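Side-chain contact in LPXTG cell wall anchor domain-containing protein (Lactobacillus rhamnosus, PDB 7CBS), which serves as the basal pilin of the SpaCBA pilus, is itself adhesive, and probably anchors the pilus to the cell wall: residues W78-K83 against T93-D98. Sequence-based numbering, arbitrary orientation.
Sequences WQLVSK and TTLSQD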
# COMPACT_ATOMS: atom_id res chain seq x y z
N TRP A 78 -5.26 15.44 -17.52
CA TRP A 78 -4.18 16.44 -17.77
C TRP A 78 -4.43 17.18 -19.09
O TRP A 78 -3.97 18.33 -19.21
CB TRP A 78 -2.80 15.79 -17.75
CG TRP A 78 -2.44 15.26 -16.40
CD1 TRP A 78 -2.04 13.99 -16.09
CD2 TRP A 78 -2.49 15.98 -15.16
NE1 TRP A 78 -1.83 13.88 -14.74
CE2 TRP A 78 -2.09 15.08 -14.15
CE3 TRP A 78 -2.82 17.30 -14.80
CZ2 TRP A 78 -2.02 15.46 -12.81
CZ3 TRP A 78 -2.75 17.67 -13.48
CH2 TRP A 78 -2.36 16.75 -12.50
N GLN A 79 -5.14 16.54 -20.03
CA GLN A 79 -5.54 17.14 -21.33
C GLN A 79 -6.58 18.23 -21.05
O GLN A 79 -6.50 19.29 -21.69
CB GLN A 79 -6.07 16.04 -22.26
N LEU A 80 -7.51 17.98 -20.12
CA LEU A 80 -8.60 18.91 -19.72
C LEU A 80 -8.00 20.11 -18.96
O LEU A 80 -8.37 21.26 -19.28
CB LEU A 80 -9.60 18.16 -18.85
CG LEU A 80 -10.73 17.46 -19.61
CD1 LEU A 80 -11.51 16.55 -18.69
CD2 LEU A 80 -11.64 18.48 -20.26
N VAL A 81 -7.10 19.83 -18.01
CA VAL A 81 -6.43 20.87 -17.16
C VAL A 81 -5.55 21.77 -18.04
O VAL A 81 -5.53 22.99 -17.79
CB VAL A 81 -5.62 20.21 -16.03
CG1 VAL A 81 -4.67 21.18 -15.34
CG2 VAL A 81 -6.54 19.57 -15.01
N SER A 82 -4.86 21.20 -19.03
CA SER A 82 -3.98 21.93 -19.98
C SER A 82 -4.82 22.80 -20.92
O SER A 82 -4.34 23.88 -21.29
CB SER A 82 -3.11 20.98 -20.76
OG SER A 82 -2.23 20.27 -19.91
N LYS A 83 -6.03 22.35 -21.27
CA LYS A 83 -6.98 23.09 -22.15
C LYS A 83 -7.59 24.28 -21.39
O LYS A 83 -7.73 25.35 -22.02
CB LYS A 83 -8.10 22.15 -22.63
CG LYS A 83 -7.89 21.48 -23.98
CD LYS A 83 -6.57 20.77 -24.25
CE LYS A 83 -6.71 19.48 -25.02
NZ LYS A 83 -7.56 19.62 -26.23
N THR A 93 -14.45 17.93 -11.47
CA THR A 93 -15.94 18.02 -11.57
C THR A 93 -16.40 17.51 -12.94
O THR A 93 -17.42 16.82 -12.98
CB THR A 93 -16.42 19.45 -11.31
OG1 THR A 93 -16.09 19.77 -9.96
CG2 THR A 93 -17.91 19.63 -11.54
N THR A 94 -15.68 17.85 -14.01
CA THR A 94 -16.00 17.46 -15.41
C THR A 94 -15.89 15.93 -15.55
O THR A 94 -16.81 15.33 -16.14
CB THR A 94 -15.10 18.21 -16.41
OG1 THR A 94 -15.43 19.60 -16.33
CG2 THR A 94 -15.29 17.73 -17.84
N LEU A 95 -14.81 15.34 -15.03
CA LEU A 95 -14.55 13.87 -15.13
C LEU A 95 -15.39 13.09 -14.11
O LEU A 95 -15.42 11.86 -14.22
CB LEU A 95 -13.05 13.60 -14.92
CG LEU A 95 -12.13 13.87 -16.11
CD1 LEU A 95 -10.78 13.24 -15.86
CD2 LEU A 95 -12.74 13.34 -17.41
N SER A 96 -16.01 13.78 -13.15
CA SER A 96 -16.92 13.19 -12.13
C SER A 96 -18.35 13.10 -12.67
O SER A 96 -19.19 12.45 -12.01
CB SER A 96 -16.89 13.98 -10.84
OG SER A 96 -15.67 13.77 -10.14
N GLN A 97 -18.64 13.71 -13.83
CA GLN A 97 -19.99 13.74 -14.44
C GLN A 97 -20.34 12.35 -15.00
O GLN A 97 -19.40 11.62 -15.37
CB GLN A 97 -20.06 14.79 -15.55
CG GLN A 97 -19.79 16.22 -15.08
CD GLN A 97 -20.63 16.60 -13.88
OE1 GLN A 97 -20.28 16.32 -12.74
NE2 GLN A 97 -21.74 17.27 -14.15
N ASP A 98 -21.63 12.03 -15.05
CA ASP A 98 -22.16 10.76 -15.62
C ASP A 98 -22.09 10.81 -17.15
O ASP A 98 -22.23 9.75 -17.78
CB ASP A 98 -23.58 10.47 -15.12
CG ASP A 98 -23.64 9.83 -13.74
OD1 ASP A 98 -22.57 9.61 -13.15
OD2 ASP A 98 -24.76 9.55 -13.28
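L80, on helix 74-84, meets T94 and L95 of helix 88-95 chiefly through one methyl, CD1. No hydrogen bond crosses between the segments; the 105 Å² buried there comes almost wholly from these three residues. T94 is the first of the pair to be touched. Its CG2 lies anti to the backbone N and stands 4.1 Å from L80 CD1, a loose methyl-to-methyl approach. The same rotation (chi1 -65°) lays OG1 beside the backbone N, where it bonds back to the V90 carbonyl one turn earlier. The threonine therefore divides its two branches, the polar one spent on its own helix and the methyl turned to the neighbouring one. At L95, the buried member of the trio, contact tightens: CD2 comes within 3.7 Å of L80 CD1, and CG is nearly as near at 3.8 Å. The two leucine side chains run obliquely past one another, so that the L80 methyl rests against the branch point as well as one arm of L95. An extended chi2 in L80, 170°, carries CD1 across the gap, bridging backbones whose nearest CA atoms, those of L80 and T94, are 8.7 Å apart. L95 also packs on V153 of strand 152-155 and on V73 and Y100. The arrangement is a pair of consecutive short helices, 74-84 and 88-95, joined by a brief connection and held together by aliphatic side chains, V81 on I88 and A91 among them, and packed beside strand 152-155 of the mixed beta-sheet in the N-terminal domain of this Gram-positive pilin.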